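Anaphase-promoting complex subunit CUT9 (Schizosaccharomyces pombe, PDB 2XPI) serves as a tetratricopeptide-repeat subunit of the anaphase-promoting complex, the E3 ubiquitin ligase that controls progression through mitosis and G1. Local coordinates at residues W122-Y127 and R153-F158; Y337-Y342 and K372-L377; N363-R368 and W376-I381. All coordinates share one frame; numbering follows the deposited sequence.

In the fold
From the N terminus, contact 1 comes first: helix 117-129 meets helix 150-162 directly, closing a loop that holds helix 133-142 and tying TPR 2 to TPR 3 near the dimer partner. Contact 2 follows, its centre about 32 Å from that of contact 1. Here the loop before helix 342-352 meets the start of helix 373-385, with helices 342-352 and 355-368 between. Contact 3 overlaps that span and pairs helix 355-368 with helix 373-385: its first segment lies between those of contact 2, and its second, 376-381, shares W376 and L377 with contact 2 and runs on past it. Contacts 2 and 3 touch, jointly fastening TPR 8 to TPR 9.

Contact 1. Residues W122-Y127 and R153-F158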
loop_
_atom_site.group_PDB
_atom_site.type_symbol
_atom_site.label_atom_id
_atom_site.label_comp_id
_atom_site.label_asym_id
_atom_site.label_seq_id
_atom_site.Cartn_x
_atom_site.Cartn_y
_atom_site.Cartn_z
ATOM N N TRP A 122 0.619 8.803 18.355
ATOM C CA TRP A 122 -0.624 8.340 17.759
ATOM C C TRP A 122 -0.911 9.037 16.438
ATOM O O TRP A 122 -1.488 8.429 15.523
ATOM C CB TRP A 122 -1.778 8.487 18.750
ATOM C CG TRP A 122 -1.740 7.426 19.814
ATOM C CD1 TRP A 122 -1.514 7.600 21.159
ATOM C CD2 TRP A 122 -1.886 6.018 19.610
ATOM N NE1 TRP A 122 -1.544 6.387 21.799
ATOM C CE2 TRP A 122 -1.770 5.399 20.870
ATOM C CE3 TRP A 122 -2.110 5.218 18.481
ATOM C CZ2 TRP A 122 -1.878 4.010 21.036
ATOM C CZ3 TRP A 122 -2.214 3.827 18.651
ATOM C CH2 TRP A 122 -2.096 3.246 19.918
ATOM N N LEU A 123 -0.483 10.295 16.333
ATOM C CA LEU A 123 -0.625 11.043 15.088
ATOM C C LEU A 123 0.296 10.419 14.047
ATOM O O LEU A 123 -0.100 10.179 12.901
ATOM C CB LEU A 123 -0.246 12.502 15.294
ATOM C CG LEU A 123 -0.895 13.552 14.389
ATOM C CD1 LEU A 123 0.079 14.674 14.033
ATOM C CD2 LEU A 123 -1.522 12.959 13.138
ATOM N N ALA A 124 1.537 10.165 14.460
ATOM C CA ALA A 124 2.510 9.468 13.628
ATOM C C ALA A 124 1.961 8.132 13.110
ATOM O O ALA A 124 2.181 7.781 11.947
ATOM C CB ALA A 124 3.799 9.255 14.404
ATOM N N GLN A 125 1.244 7.404 13.968
ATOM C CA GLN A 125 0.629 6.126 13.608
ATOM C C GLN A 125 -0.274 6.256 12.404
ATOM O O GLN A 125 -0.242 5.426 11.483
ATOM C CB GLN A 125 -0.223 5.611 14.753
ATOM C CG GLN A 125 0.469 4.630 15.652
ATOM C CD GLN A 125 0.601 3.293 14.992
ATOM O OE1 GLN A 125 -0.117 2.351 15.321
ATOM N NE2 GLN A 125 1.503 3.204 14.031
ATOM N N VAL A 126 -1.092 7.304 12.426
ATOM C CA VAL A 126 -2.033 7.557 11.351
ATOM C C VAL A 126 -1.255 7.711 10.044
ATOM O O VAL A 126 -1.585 7.089 9.024
ATOM C CB VAL A 126 -2.930 8.811 11.655
ATOM C CG1 VAL A 126 -3.865 9.102 10.508
ATOM C CG2 VAL A 126 -3.721 8.622 12.961
ATOM N N TYR A 127 -0.205 8.517 10.067
ATOM C CA TYR A 127 0.586 8.719 8.860
ATOM C C TYR A 127 1.154 7.410 8.335
ATOM O O TYR A 127 1.255 7.224 7.130
ATOM C CB TYR A 127 1.728 9.706 9.100
ATOM C CG TYR A 127 1.280 11.106 9.434
ATOM C CD1 TYR A 127 -0.027 11.519 9.173
ATOM C CD2 TYR A 127 2.154 12.013 10.008
ATOM C CE1 TYR A 127 -0.454 12.805 9.485
ATOM C CE2 TYR A 127 1.746 13.291 10.322
ATOM C CZ TYR A 127 0.438 13.681 10.057
ATOM O OH TYR A 127 0.032 14.959 10.348
ATOM N N ARG A 153 10.417 6.373 19.655
ATOM C CA ARG A 153 11.666 5.813 19.146
ATOM C C ARG A 153 11.381 4.579 18.282
ATOM O O ARG A 153 11.870 4.463 17.155
ATOM C CB ARG A 153 12.600 5.457 20.305
ATOM C CG ARG A 153 14.010 5.154 19.890
ATOM C CD ARG A 153 14.925 5.029 21.100
ATOM N NE ARG A 153 16.184 5.736 20.867
ATOM C CZ ARG A 153 16.474 6.939 21.353
ATOM N NH1 ARG A 153 15.611 7.570 22.137
ATOM N NH2 ARG A 153 17.638 7.506 21.068
ATOM N N TYR A 154 10.590 3.656 18.811
ATOM C CA TYR A 154 10.158 2.537 18.012
ATOM C C TYR A 154 9.574 2.964 16.662
ATOM O O TYR A 154 9.946 2.420 15.614
ATOM C CB TYR A 154 9.125 1.712 18.758
ATOM C CG TYR A 154 8.520 0.634 17.903
ATOM C CD1 TYR A 154 9.254 -0.507 17.577
ATOM C CD2 TYR A 154 7.222 0.741 17.423
ATOM C CE1 TYR A 154 8.714 -1.512 16.782
ATOM C CE2 TYR A 154 6.665 -0.262 16.631
ATOM C CZ TYR A 154 7.420 -1.384 16.308
ATOM O OH TYR A 154 6.885 -2.388 15.536
ATOM N N LEU A 155 8.650 3.926 16.686
ATOM C CA LEU A 155 7.916 4.277 15.470
ATOM C C LEU A 155 8.778 5.042 14.468
ATOM O O LEU A 155 8.671 4.820 13.262
ATOM C CB LEU A 155 6.640 5.041 15.784
ATOM C CG LEU A 155 5.713 5.150 14.570
ATOM C CD1 LEU A 155 5.491 3.797 13.921
ATOM C CD2 LEU A 155 4.390 5.776 14.956
ATOM N N ALA A 156 9.640 5.924 14.964
ATOM C CA ALA A 156 10.572 6.633 14.096
ATOM C C ALA A 156 11.517 5.634 13.419
ATOM O O ALA A 156 11.750 5.714 12.219
ATOM C CB ALA A 156 11.351 7.687 14.864
ATOM N N ALA A 157 12.047 4.694 14.192
ATOM C CA ALA A 157 12.905 3.650 13.645
ATOM C C ALA A 157 12.147 2.829 12.611
ATOM O O ALA A 157 12.667 2.514 11.536
ATOM C CB ALA A 157 13.424 2.739 14.763
ATOM N N PHE A 158 10.916 2.470 12.952
ATOM C CA PHE A 158 10.079 1.684 12.064
ATOM C C PHE A 158 9.894 2.384 10.716
ATOM O O PHE A 158 9.884 1.724 9.681
ATOM C CB PHE A 158 8.741 1.451 12.728
ATOM C CG PHE A 158 7.783 0.669 11.898
ATOM C CD1 PHE A 158 7.073 1.283 10.873
ATOM C CD2 PHE A 158 7.540 -0.670 12.176
ATOM C CE1 PHE A 158 6.168 0.563 10.108
ATOM C CE2 PHE A 158 6.642 -1.398 11.424
ATOM C CZ PHE A 158 5.957 -0.786 10.387
#
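L155 carries the whole contact from its side, reaching from helix 150-162 to the backbone of helix 117-129 with one branch in front. That branch, CD2, lands on the methyl of A124: L155 CD2 and A124 CB stand 3.6 Å apart, beside the closest pair of CA atoms, those of A124 and L155 at 7.7 Å. The same methyl rests against the main chain one residue on, with L155 CD2 3.7 Å from Q125 N. The torsion about CA-CB places L155 CG anti to its backbone N (chi1 -167°), which sends the fork outward to the other helix. Because A124 ends at CB, the leucine can come this near the helix backbone. The two segments belong to TPR 2 and TPR 3, and the pairing follows the tetratricopeptide pattern in which first helices of successive repeats line up next to one another. The second helix of TPR 2, 133-142, packs against both, its L140 touching A124 and L155 alike. Away from this compact apolar spot the fit is looser. Q125 bends at its second torsion (chi2 -74°) and its chain crosses that of L155 at about a right angle, with Q125 CG 4.1 Å from L155 CD2; no hydrogen bond joins the segments. This flank faces the second subunit, whose Q98 packs on L155 and F158, and the Y154 hydroxyl is hydrogen-bonded to Q97 O of that subunit, within the TPR 1-7 region that mediates homodimerization.

Contact 2. Residues Y337-Y342 and K372-L377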
loop_
_atom_site.group_PDB
_atom_site.type_symbol
_atom_site.label_atom_id
_atom_site.label_comp_id
_atom_site.label_asym_id
_atom_site.label_seq_id
_atom_site.Cartn_x
_atom_site.Cartn_y
_atom_site.Cartn_z
ATOM N N TYR A 337 -7.811 -19.431 2.266
ATOM C CA TYR A 337 -6.741 -18.461 2.048
ATOM C C TYR A 337 -5.521 -18.793 2.876
ATOM O O TYR A 337 -4.619 -17.970 3.012
ATOM C CB TYR A 337 -7.193 -17.034 2.365
ATOM C CG TYR A 337 -8.298 -16.536 1.478
ATOM C CD1 TYR A 337 -8.027 -15.673 0.432
ATOM C CD2 TYR A 337 -9.616 -16.936 1.683
ATOM C CE1 TYR A 337 -9.039 -15.206 -0.385
ATOM C CE2 TYR A 337 -10.634 -16.478 0.874
ATOM C CZ TYR A 337 -10.336 -15.609 -0.165
ATOM O OH TYR A 337 -11.335 -15.143 -0.990
ATOM N N ASN A 338 -5.487 -19.987 3.452
ATOM C CA ASN A 338 -4.258 -20.421 4.091
ATOM C C ASN A 338 -3.226 -20.901 3.052
ATOM O O ASN A 338 -3.501 -21.793 2.243
ATOM C CB ASN A 338 -4.513 -21.483 5.148
ATOM C CG ASN A 338 -3.242 -21.885 5.847
ATOM O OD1 ASN A 338 -2.181 -21.938 5.222
ATOM N ND2 ASN A 338 -3.326 -22.157 7.135
ATOM N N LEU A 339 -2.047 -20.295 3.076
ATOM C CA LEU A 339 -1.055 -20.528 2.039
ATOM C C LEU A 339 0.081 -21.446 2.486
ATOM O O LEU A 339 0.736 -22.086 1.658
ATOM C CB LEU A 339 -0.497 -19.194 1.545
ATOM C CG LEU A 339 -0.954 -18.813 0.137
ATOM C CD1 LEU A 339 -2.311 -19.440 -0.156
ATOM C CD2 LEU A 339 -0.978 -17.307 -0.051
ATOM N N ASP A 340 0.304 -21.515 3.793
ATOM C CA ASP A 340 1.348 -22.360 4.357
ATOM C C ASP A 340 1.062 -23.827 4.114
ATOM O O ASP A 340 1.935 -24.672 4.250
ATOM C CB ASP A 340 1.440 -22.150 5.862
ATOM C CG ASP A 340 1.836 -20.732 6.239
ATOM O OD1 ASP A 340 1.405 -20.307 7.336
ATOM O OD2 ASP A 340 2.572 -20.059 5.464
ATOM N N VAL A 341 -0.178 -24.142 3.782
ATOM C CA VAL A 341 -0.556 -25.526 3.645
ATOM C C VAL A 341 -0.062 -26.087 2.317
ATOM O O VAL A 341 0.047 -27.305 2.152
ATOM C CB VAL A 341 -2.074 -25.707 3.748
ATOM C CG1 VAL A 341 -2.726 -25.380 2.427
ATOM C CG2 VAL A 341 -2.382 -27.123 4.118
ATOM N N TYR A 342 0.261 -25.208 1.378
ATOM C CA TYR A 342 0.525 -25.664 0.012
ATOM C C TYR A 342 1.749 -26.571 -0.245
ATOM O O TYR A 342 1.633 -27.565 -0.950
ATOM C CB TYR A 342 0.430 -24.514 -0.997
ATOM C CG TYR A 342 -0.997 -24.212 -1.364
ATOM C CD1 TYR A 342 -1.719 -25.100 -2.119
ATOM C CD2 TYR A 342 -1.630 -23.055 -0.930
ATOM C CE1 TYR A 342 -3.026 -24.852 -2.452
ATOM C CE2 TYR A 342 -2.943 -22.798 -1.254
ATOM C CZ TYR A 342 -3.631 -23.701 -2.021
ATOM O OH TYR A 342 -4.942 -23.485 -2.375
ATOM N N LYS A 372 3.105 -14.247 -5.073
ATOM C CA LYS A 372 3.598 -15.159 -4.046
ATOM C C LYS A 372 4.422 -16.271 -4.672
ATOM O O LYS A 372 4.008 -16.857 -5.671
ATOM C CB LYS A 372 2.435 -15.799 -3.277
ATOM C CG LYS A 372 1.467 -14.835 -2.608
ATOM C CD LYS A 372 2.167 -13.907 -1.630
ATOM C CE LYS A 372 2.720 -14.668 -0.433
ATOM N NZ LYS A 372 3.665 -13.837 0.390
ATOM N N ALA A 373 5.570 -16.564 -4.063
ATOM C CA ALA A 373 6.457 -17.668 -4.468
ATOM C C ALA A 373 5.779 -19.040 -4.463
ATOM O O ALA A 373 6.071 -19.875 -5.316
ATOM C CB ALA A 373 7.699 -17.712 -3.591
ATOM N N VAL A 374 4.884 -19.283 -3.508
ATOM C CA VAL A 374 4.162 -20.548 -3.503
ATOM C C VAL A 374 3.427 -20.747 -4.809
ATOM O O VAL A 374 3.311 -21.869 -5.289
ATOM C CB VAL A 374 3.078 -20.637 -2.419
ATOM C CG1 VAL A 374 3.159 -21.995 -1.721
ATOM C CG2 VAL A 374 3.184 -19.485 -1.448
ATOM N N THR A 375 2.889 -19.665 -5.362
ATOM C CA THR A 375 2.105 -19.782 -6.582
ATOM C C THR A 375 2.914 -20.473 -7.658
ATOM O O THR A 375 2.412 -21.355 -8.350
ATOM C CB THR A 375 1.628 -18.431 -7.091
ATOM O OG1 THR A 375 0.584 -17.980 -6.231
ATOM C CG2 THR A 375 1.075 -18.553 -8.511
ATOM N N TRP A 376 4.179 -20.095 -7.776
ATOM C CA TRP A 376 5.009 -20.643 -8.836
ATOM C C TRP A 376 5.643 -21.986 -8.479
ATOM O O TRP A 376 6.009 -22.738 -9.362
ATOM C CB TRP A 376 5.987 -19.595 -9.343
ATOM C CG TRP A 376 5.222 -18.339 -9.687
ATOM C CD1 TRP A 376 5.104 -17.225 -8.920
ATOM C CD2 TRP A 376 4.412 -18.111 -10.844
ATOM N NE1 TRP A 376 4.302 -16.302 -9.535
ATOM C CE2 TRP A 376 3.857 -16.824 -10.717
ATOM C CE3 TRP A 376 4.107 -18.866 -11.980
ATOM C CZ2 TRP A 376 3.027 -16.269 -11.684
ATOM C CZ3 TRP A 376 3.272 -18.313 -12.941
ATOM C CH2 TRP A 376 2.752 -17.026 -12.791
ATOM N N LEU A 377 5.711 -22.300 -7.188
ATOM C CA LEU A 377 6.024 -23.657 -6.746
ATOM C C LEU A 377 4.969 -24.590 -7.306
ATOM O O LEU A 377 5.285 -25.665 -7.795
ATOM C CB LEU A 377 6.018 -23.736 -5.224
ATOM C CG LEU A 377 6.721 -24.818 -4.374
ATOM C CD1 LEU A 377 5.708 -25.605 -3.587
ATOM C CD2 LEU A 377 7.683 -25.740 -5.108
#
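V374 projects from the first turn of helix 373-385 at the loop carrying L339 and Y342, and its two methyls divide the work. V374 CG1 lies 3.8 Å from Y342 CB and also approaches the main chain, 4.2 Å from L339 O. V374 CG2 turns to the leucine, 4.5 Å from L339 CG, a looser touch. At the margin the aliphatic part of K372 joins in, with K372 CG 4.3 Å from L339 CD2. In the lysine, chi1 of -57° sets CG beside the leucine, and the chain beyond curls on through two more torsions near -60°. The contact is mainly apolar, with no hydrogen bond between the segments.

The next shell fixes the loop. L339 to Y342 form a type I beta turn, closed by Y342 N to L339 O at 3.2 Å. Just ahead of the turn, N338 OD1 faces two backbone N-H groups: D340 N at 2.9 Å, in the manner of an Asx turn, and V341 N at 3.3 Å, both weak and bent. On the other segment T375 OG1 is hydrogen-bonded to H369 O, which ties the start of the helix back to the preceding turn.

Farther out, the Y342 ring leads away from V374 onto I361 and L365 of helix 355-368, while V341 packs on helix 321-334. The contact therefore brings the start of TPR 8 alongside the start of TPR 9, with helix 355-368 flanking it and helix 389-402 touching A373 and L377.

Contact 3. Residues N363-R368 and W376-I381; sequences NDLVDR and WLAVGI
The indole of W376 offers one face to V366, with CG1 of the valine over it and its CB 4.0 Å from W376 CH2, at the six-membered end of the ring system. The same face also takes a methyl from its own helix, T375 CG2, which sits over the centre of the indole. W376 makes a cation-pi contact with K398, and its NE1 is hydrogen-bonded to P370 O in the turn between the two helices. The CB of W376 points away from helix 355-368; the ring returns to it because CG stands anti to the carbonyl carbon (chi1 -52°), folded back beside the backbone N. A second flat group, the guanidinium of R368, does not touch helix 373-385 and has D364 O at its edge, in its plane. Its salt bridge to the D364 carboxylate is long, R368 NE to D364 OD1 3.9 Å, with the oxygen well off the plane and no N-H aimed at it.

Helices 355-368 and 373-385 form the joint between TPR 8 and TPR 9: the second helix of one repeat lies against the first helix of the next. Their segments run nearly antiparallel at 152°, axes 9.1 Å apart. Along this interface V366 packs against both W376 and V379, its CG1 3.6 Å from V379 CG2, and it crosses both side chains at about a right angle. One residue before V366, L365 ends on a small partner, L365 CD1 to A378 CB 3.7 Å. Helix 342-352 packs on A378 through L346. Helix 389-402 also packs on helix 373-385, with S399 and M402 against W376 and Y395 against V379.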
loop_
_atom_site.group_PDB
_atom_site.type_symbol
_atom_site.label_atom_id
_atom_site.label_comp_id
_atom_site.label_asym_id
_atom_site.label_seq_id
_atom_site.Cartn_x
_atom_site.Cartn_y
_atom_site.Cartn_z
ATOM N N ASN A 363 -3.651 -22.921 -11.205
ATOM C CA ASN A 363 -4.327 -21.923 -12.019
ATOM C C ASN A 363 -5.040 -20.843 -11.229
ATOM O O ASN A 363 -4.960 -19.670 -11.589
ATOM C CB ASN A 363 -5.234 -22.565 -13.070
ATOM C CG ASN A 363 -4.451 -23.040 -14.286
ATOM O OD1 ASN A 363 -4.776 -24.061 -14.894
ATOM N ND2 ASN A 363 -3.387 -22.307 -14.629
ATOM N N ASP A 364 -5.716 -21.199 -10.143
ATOM C CA ASP A 364 -6.324 -20.128 -9.358
ATOM C C ASP A 364 -5.349 -19.475 -8.401
ATOM O O ASP A 364 -5.610 -18.377 -7.915
ATOM C CB ASP A 364 -7.645 -20.521 -8.674
ATOM C CG ASP A 364 -7.455 -21.459 -7.516
ATOM O OD1 ASP A 364 -7.729 -21.061 -6.355
ATOM O OD2 ASP A 364 -7.058 -22.611 -7.782
ATOM N N LEU A 365 -4.218 -20.130 -8.157
ATOM C CA LEU A 365 -3.144 -19.495 -7.409
ATOM C C LEU A 365 -2.511 -18.383 -8.249
ATOM O O LEU A 365 -2.305 -17.271 -7.756
ATOM C CB LEU A 365 -2.104 -20.507 -6.957
ATOM C CG LEU A 365 -2.381 -21.345 -5.706
ATOM C CD1 LEU A 365 -1.179 -22.239 -5.387
ATOM C CD2 LEU A 365 -2.677 -20.458 -4.535
ATOM N N VAL A 366 -2.224 -18.643 -9.522
ATOM C CA VAL A 366 -1.647 -17.558 -10.318
ATOM C C VAL A 366 -2.691 -16.490 -10.585
ATOM O O VAL A 366 -2.356 -15.329 -10.801
ATOM C CB VAL A 366 -0.984 -18.002 -11.639
ATOM C CG1 VAL A 366 -0.506 -19.428 -11.542
ATOM C CG2 VAL A 366 -1.924 -17.799 -12.793
ATOM N N ASP A 367 -3.959 -16.873 -10.547
ATOM C CA ASP A 367 -5.013 -15.882 -10.696
ATOM C C ASP A 367 -5.079 -14.931 -9.506
ATOM O O ASP A 367 -5.215 -13.728 -9.688
ATOM C CB ASP A 367 -6.378 -16.524 -10.922
ATOM C CG ASP A 367 -7.453 -15.492 -11.233
ATOM O OD1 ASP A 367 -8.622 -15.693 -10.829
ATOM O OD2 ASP A 367 -7.121 -14.464 -11.874
ATOM N N ARG A 368 -4.974 -15.465 -8.292
ATOM C CA ARG A 368 -5.195 -14.652 -7.093
ATOM C C ARG A 368 -3.919 -14.289 -6.328
ATOM O O ARG A 368 -3.912 -13.332 -5.561
ATOM C CB ARG A 368 -6.200 -15.327 -6.157
ATOM C CG ARG A 368 -5.663 -16.555 -5.464
ATOM C CD ARG A 368 -6.771 -17.341 -4.785
ATOM N NE ARG A 368 -8.020 -17.232 -5.529
ATOM C CZ ARG A 368 -9.203 -17.007 -4.961
ATOM N NH1 ARG A 368 -9.294 -16.882 -3.637
ATOM N NH2 ARG A 368 -10.300 -16.908 -5.709
ATOM N N TRP A 376 4.179 -20.095 -7.776
ATOM C CA TRP A 376 5.009 -20.643 -8.836
ATOM C C TRP A 376 5.643 -21.986 -8.479
ATOM O O TRP A 376 6.009 -22.738 -9.362
ATOM C CB TRP A 376 5.987 -19.595 -9.343
ATOM C CG TRP A 376 5.222 -18.339 -9.687
ATOM C CD1 TRP A 376 5.104 -17.225 -8.920
ATOM C CD2 TRP A 376 4.412 -18.111 -10.844
ATOM N NE1 TRP A 376 4.302 -16.302 -9.535
ATOM C CE2 TRP A 376 3.857 -16.824 -10.717
ATOM C CE3 TRP A 376 4.107 -18.866 -11.980
ATOM C CZ2 TRP A 376 3.027 -16.269 -11.684
ATOM C CZ3 TRP A 376 3.272 -18.313 -12.941
ATOM C CH2 TRP A 376 2.752 -17.026 -12.791
ATOM N N LEU A 377 5.711 -22.300 -7.188
ATOM C CA LEU A 377 6.024 -23.657 -6.746
ATOM C C LEU A 377 4.969 -24.590 -7.306
ATOM O O LEU A 377 5.285 -25.665 -7.795
ATOM C CB LEU A 377 6.018 -23.736 -5.224
ATOM C CG LEU A 377 6.721 -24.818 -4.374
ATOM C CD1 LEU A 377 5.708 -25.605 -3.587
ATOM C CD2 LEU A 377 7.683 -25.740 -5.108
ATOM N N ALA A 378 3.710 -24.163 -7.248
ATOM C CA ALA A 378 2.591 -24.996 -7.685
ATOM C C ALA A 378 2.598 -25.208 -9.208
ATOM O O ALA A 378 2.376 -26.327 -9.698
ATOM C CB ALA A 378 1.262 -24.403 -7.220
ATOM N N VAL A 379 2.846 -24.135 -9.951
ATOM C CA VAL A 379 2.984 -24.247 -11.400
ATOM C C VAL A 379 4.106 -25.232 -11.759
ATOM O O VAL A 379 3.958 -26.025 -12.668
ATOM C CB VAL A 379 3.239 -22.882 -12.053
ATOM C CG1 VAL A 379 3.505 -23.043 -13.512
ATOM C CG2 VAL A 379 2.039 -21.983 -11.861
ATOM N N GLY A 380 5.205 -25.200 -11.013
ATOM C CA GLY A 380 6.335 -26.055 -11.283
ATOM C C GLY A 380 6.031 -27.511 -10.993
ATOM O O GLY A 380 6.333 -28.385 -11.804
ATOM N N ILE A 381 5.439 -27.780 -9.833
ATOM C CA ILE A 381 5.139 -29.146 -9.432
ATOM C C ILE A 381 4.218 -29.788 -10.447
ATOM O O ILE A 381 4.345 -30.972 -10.745
ATOM C CB ILE A 381 4.519 -29.211 -8.023
ATOM C CG1 ILE A 381 5.592 -28.895 -6.979
ATOM C CG2 ILE A 381 3.903 -30.603 -7.757
ATOM C CD1 ILE A 381 5.056 -28.729 -5.589
#